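Local coordinates for phosphodiesterase (PDB 6CPU), which belongs to the phosphodiesterase family of the HD clan and has a mostly helical fold with bound zinc and magnesium ions, at residues N358-K363 with E488-V493; P367-L370 with S376-E379. One frame throughout, in Å; residues are numbered along the deposited sequence.

Contact 1: residues N358-K363 with E488-V493; sequences NDFMIK and ELLKSV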
loop_
_atom_site.group_PDB
_atom_site.type_symbol
_atom_site.label_atom_id
_atom_site.label_comp_id
_atom_site.label_asym_id
_atom_site.label_seq_id
_atom_site.Cartn_x
_atom_site.Cartn_y
_atom_site.Cartn_z
ATOM N N ASN A 358 -5.356 -3.083 -14.963
ATOM C CA ASN A 358 -5.110 -2.299 -16.180
ATOM C C ASN A 358 -6.098 -2.673 -17.281
ATOM O O ASN A 358 -6.673 -1.798 -17.929
ATOM C CB ASN A 358 -3.657 -2.417 -16.670
ATOM C CG ASN A 358 -2.683 -1.577 -15.854
ATOM O OD1 ASN A 358 -3.075 -0.628 -15.191
ATOM N ND2 ASN A 358 -1.408 -1.928 -15.904
ATOM N N ASP A 359 -6.342 -3.969 -17.466
ATOM C CA ASP A 359 -7.283 -4.415 -18.487
ATOM C C ASP A 359 -8.667 -3.793 -18.327
ATOM O O ASP A 359 -9.264 -3.353 -19.311
ATOM C CB ASP A 359 -7.378 -5.950 -18.509
ATOM C CG ASP A 359 -6.125 -6.601 -19.077
ATOM O OD1 ASP A 359 -5.436 -5.953 -19.900
ATOM O OD2 ASP A 359 -5.824 -7.762 -18.702
ATOM N N PHE A 360 -9.169 -3.729 -17.097
ATOM C CA PHE A 360 -10.475 -3.150 -16.847
ATOM C C PHE A 360 -10.479 -1.646 -17.151
ATOM O O PHE A 360 -11.392 -1.145 -17.793
ATOM C CB PHE A 360 -10.902 -3.380 -15.394
ATOM C CG PHE A 360 -12.046 -2.535 -14.968
ATOM C CD1 PHE A 360 -13.348 -2.943 -15.196
ATOM C CD2 PHE A 360 -11.826 -1.283 -14.373
ATOM C CE1 PHE A 360 -14.403 -2.143 -14.817
ATOM C CE2 PHE A 360 -12.884 -0.486 -13.996
ATOM C CZ PHE A 360 -14.175 -0.916 -14.218
ATOM N N MET A 361 -9.460 -0.939 -16.649
ATOM C CA MET A 361 -9.388 0.515 -16.843
ATOM C C MET A 361 -9.318 0.851 -18.341
ATOM O O MET A 361 -9.966 1.810 -18.800
ATOM C CB MET A 361 -8.184 1.105 -16.109
ATOM C CG MET A 361 -8.146 0.837 -14.607
ATOM S SD MET A 361 -9.452 1.655 -13.712
ATOM C CE MET A 361 -8.738 3.300 -13.582
ATOM N N ILE A 362 -8.568 0.050 -19.097
ATOM C CA ILE A 362 -8.437 0.245 -20.550
ATOM C C ILE A 362 -9.766 -0.053 -21.252
ATOM O O ILE A 362 -10.295 0.771 -22.005
ATOM C CB ILE A 362 -7.305 -0.628 -21.121
ATOM C CG1 ILE A 362 -5.945 -0.135 -20.622
ATOM C CG2 ILE A 362 -7.325 -0.636 -22.650
ATOM C CD1 ILE A 362 -4.822 -1.145 -20.757
ATOM N N LYS A 363 -10.327 -1.226 -20.989
ATOM C CA LYS A 363 -11.502 -1.662 -21.751
ATOM C C LYS A 363 -12.732 -0.798 -21.485
ATOM O O LYS A 363 -13.551 -0.608 -22.380
ATOM C CB LYS A 363 -11.788 -3.147 -21.491
ATOM C CG LYS A 363 -10.659 -4.071 -21.946
ATOM C CD LYS A 363 -10.533 -4.180 -23.466
ATOM C CE LYS A 363 -9.412 -5.140 -23.852
ATOM N NZ LYS A 363 -9.321 -5.377 -25.322
ATOM N N GLU A 488 -15.425 -8.414 -11.680
ATOM C CA GLU A 488 -16.456 -9.006 -12.547
ATOM C C GLU A 488 -17.837 -8.412 -12.267
ATOM O O GLU A 488 -18.601 -8.158 -13.189
ATOM C CB GLU A 488 -16.477 -10.535 -12.391
ATOM C CG GLU A 488 -15.265 -11.229 -12.980
ATOM C CD GLU A 488 -15.076 -10.934 -14.456
ATOM O OE1 GLU A 488 -16.087 -10.936 -15.187
ATOM O OE2 GLU A 488 -13.927 -10.682 -14.893
ATOM N N LEU A 489 -18.148 -8.155 -10.999
ATOM C CA LEU A 489 -19.432 -7.590 -10.627
ATOM C C LEU A 489 -19.539 -6.121 -11.085
ATOM O O LEU A 489 -20.585 -5.681 -11.544
ATOM C CB LEU A 489 -19.619 -7.720 -9.119
ATOM C CG LEU A 489 -20.986 -7.599 -8.482
ATOM C CD1 LEU A 489 -22.023 -8.489 -9.167
ATOM C CD2 LEU A 489 -20.850 -7.981 -7.013
ATOM N N LEU A 490 -18.446 -5.369 -10.963
ATOM C CA LEU A 490 -18.430 -3.988 -11.453
ATOM C C LEU A 490 -18.654 -3.917 -12.965
ATOM O O LEU A 490 -19.439 -3.107 -13.429
ATOM C CB LEU A 490 -17.109 -3.327 -11.098
ATOM C CG LEU A 490 -16.939 -1.892 -11.599
ATOM C CD1 LEU A 490 -18.064 -0.995 -11.135
ATOM C CD2 LEU A 490 -15.577 -1.385 -11.133
ATOM N N LYS A 491 -17.969 -4.774 -13.717
ATOM C CA LYS A 491 -18.184 -4.873 -15.164
ATOM C C LYS A 491 -19.657 -5.160 -15.502
ATOM O O LYS A 491 -20.235 -4.537 -16.396
ATOM C CB LYS A 491 -17.304 -5.955 -15.776
ATOM C CG LYS A 491 -15.806 -5.692 -15.782
ATOM C CD LYS A 491 -15.146 -6.711 -16.695
ATOM C CE LYS A 491 -13.748 -7.102 -16.277
ATOM N NZ LYS A 491 -13.388 -8.416 -16.885
ATOM N N SER A 492 -20.271 -6.086 -14.777
ATOM C CA SER A 492 -21.686 -6.401 -15.012
ATOM C C SER A 492 -22.607 -5.222 -14.692
ATOM O O SER A 492 -23.563 -4.965 -15.422
ATOM C CB SER A 492 -22.096 -7.669 -14.252
ATOM O OG SER A 492 -21.315 -8.768 -14.697
ATOM N N VAL A 493 -22.304 -4.463 -13.636
ATOM C CA VAL A 493 -23.081 -3.267 -13.321
ATOM C C VAL A 493 -22.970 -2.259 -14.469
ATOM O O VAL A 493 -23.966 -1.687 -14.897
ATOM C CB VAL A 493 -22.599 -2.583 -12.006
ATOM C CG1 VAL A 493 -23.233 -1.208 -11.839
ATOM C CG2 VAL A 493 -22.884 -3.449 -10.800
#
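With CG anti to the backbone N (chi1 165°), the F360 side chain reaches from helix 358-363 to the helix carrying L490 and K491. K491 has CG anti to its carbonyl carbon (chi1 -68°), which lays its chain alongside the ring instead of pointing it across. The backbones stay well apart: the nearest CA atoms, those of F360 and K491, are 8.1 Å from each other, and side chains fill the interval.

Two places on the ring do the touching. At its far end, F360 CZ lies 3.4 Å from L490 CD2, a snug apolar contact in which the methyl arrives obliquely and the two side chains cross at about a right angle. L490 CG follows at 3.9 Å from the same CZ. On the ring's edge, in its plane, K491 CG sits 3.7 Å from F360 CD1, the two side chains running past each other in opposite directions. Only the aliphatic part of the lysine is used here; the chain stays nearly extended beyond the ring edge, and E488, one turn earlier, reaches its NZ with OE2 in a salt bridge of 3.1 Å. That carboxylate oxygen is met on its syn side, 35° out of plane.

F360 also stacks on F364, in the loop after its helix, and K491 touches F364 too. F360 thus joins the short helix 358-363 to the C-terminal part of helix 470-495, and L490 continues the packing to I128 and V131 of helix 127-135.

Contact 2: residues P367-L370 with S376-E379; sequences PTAL and SVLE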
loop_
_atom_site.group_PDB
_atom_site.type_symbol
_atom_site.label_atom_id
_atom_site.label_comp_id
_atom_site.label_asym_id
_atom_site.label_seq_id
_atom_site.Cartn_x
_atom_site.Cartn_y
_atom_site.Cartn_z
ATOM N N PRO A 367 -11.053 7.346 -16.946
ATOM C CA PRO A 367 -10.290 8.577 -17.127
ATOM C C PRO A 367 -8.779 8.414 -17.008
ATOM O O PRO A 367 -8.045 8.925 -17.858
ATOM C CB PRO A 367 -10.888 9.479 -16.052
ATOM C CG PRO A 367 -12.362 9.132 -16.163
ATOM C CD PRO A 367 -12.352 7.632 -16.302
ATOM N N THR A 368 -8.298 7.661 -16.023
ATOM C CA THR A 368 -6.836 7.492 -15.874
ATOM C C THR A 368 -6.196 6.743 -17.064
ATOM O O THR A 368 -5.056 7.028 -17.459
ATOM C CB THR A 368 -6.479 6.841 -14.530
ATOM O OG1 THR A 368 -7.120 5.574 -14.437
ATOM C CG2 THR A 368 -6.977 7.705 -13.380
ATOM N N ALA A 369 -6.924 5.783 -17.643
ATOM C CA ALA A 369 -6.461 5.107 -18.857
ATOM C C ALA A 369 -6.375 6.094 -20.028
ATOM O O ALA A 369 -5.439 6.015 -20.821
ATOM C CB ALA A 369 -7.380 3.930 -19.214
ATOM N N LEU A 370 -7.322 7.028 -20.117
ATOM C CA LEU A 370 -7.285 8.054 -21.176
ATOM C C LEU A 370 -6.109 9.015 -20.992
ATOM O O LEU A 370 -5.478 9.414 -21.965
ATOM C CB LEU A 370 -8.605 8.825 -21.263
ATOM C CG LEU A 370 -9.881 7.993 -21.460
ATOM C CD1 LEU A 370 -11.053 8.915 -21.730
ATOM C CD2 LEU A 370 -9.730 6.978 -22.582
ATOM N N SER A 376 0.728 1.347 -19.043
ATOM C CA SER A 376 1.049 1.188 -17.606
ATOM C C SER A 376 0.162 2.069 -16.744
ATOM O O SER A 376 0.666 2.864 -15.956
ATOM C CB SER A 376 2.519 1.550 -17.338
ATOM O OG SER A 376 3.401 0.715 -18.059
ATOM N N VAL A 377 -1.153 1.913 -16.888
ATOM C CA VAL A 377 -2.117 2.907 -16.379
ATOM C C VAL A 377 -2.039 3.036 -14.852
ATOM O O VAL A 377 -1.748 4.106 -14.327
ATOM C CB VAL A 377 -3.558 2.563 -16.819
ATOM C CG1 VAL A 377 -4.598 3.428 -16.107
ATOM C CG2 VAL A 377 -3.695 2.680 -18.337
ATOM N N LEU A 378 -2.290 1.937 -14.144
ATOM C CA LEU A 378 -2.302 1.981 -12.694
ATOM C C LEU A 378 -0.915 2.247 -12.132
ATOM O O LEU A 378 -0.779 3.012 -11.180
ATOM C CB LEU A 378 -2.926 0.709 -12.096
ATOM C CG LEU A 378 -4.422 0.535 -12.350
ATOM C CD1 LEU A 378 -4.924 -0.804 -11.812
ATOM C CD2 LEU A 378 -5.234 1.684 -11.755
ATOM N N GLU A 379 0.118 1.692 -12.757
ATOM C CA GLU A 379 1.478 1.863 -12.251
ATOM C C GLU A 379 1.955 3.314 -12.408
ATOM O O GLU A 379 2.712 3.829 -11.573
ATOM C CB GLU A 379 2.452 0.895 -12.945
ATOM C CG GLU A 379 2.181 -0.582 -12.656
ATOM C CD GLU A 379 1.043 -1.185 -13.475
ATOM O OE1 GLU A 379 0.561 -0.559 -14.450
ATOM O OE2 GLU A 379 0.606 -2.310 -13.144
#
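V377 meets A369 by apolar packing through its CG2 methyl, and the two isopropyl methyls divide the work. V377 CG2 is directed at the alanine, 3.7 Å from A369 CA and 4.0 Å from A369 CB. These are ordinary van der Waals separations. Consistent with the small A369 side chain, the CA atoms of A369 and V377 are 5.5 Å apart, the shortest such distance between the two segments. The packing extends to helix 165-173 through M165, which T368 and L378 both touch.

The second kind of contact sets a methyl against polar atoms. V377 CG1, anti to its backbone N (chi1 170°), extends to the start of the short helix 367-371, lying 3.6 Å from A369 N and 3.7 Å from T368 OG1. T368 turns its hydroxyl rather than its methyl to the valine: OG1 stands between the backbone N and the carbonyl carbon (chi1 59°), and the side chains of T368 and V377 cross at about a right angle. No hydrogen bond joins the segments, so cohesion across this boundary comes from close packing of three buried residues, burying 123 Å² in all.

Polar bonds instead fasten the second segment to other parts of the chain. S376, at the N-cap position, makes no capping bond with its side chain; its OG is hydrogen-bonded to D423, and its carbonyl O to S380 OG.

What results is the packing of two helices adjacent in the chain, a short helix set against the first turn of helix 377-394 and joined to it by a five-residue connection. It belongs to the all-helical catalytic domain of the phosphodiesterase family, with the V377 side chain about 10 Å from the bound magnesium ion.

Contacts 1 and 2 lie on the same side of the chain's centre, with their own centres 13 Å apart. Along the chain helices 358-363 and 367-371 come first, then helix 377-394, and the remote partner, helix 470-495, last; contact 2 therefore falls wholly between the two segments of contact 1. They also touch directly. N358 ND2 probably donates to E379 OE1 (2.8 Å), and L378 N to N358 OD1 (2.9 Å), while M361 O packs against A369 CB. Helix 358-363 thus links the local packing near the magnesium ion to the more distant helix 470-495, all within the one phosphodiesterase family region.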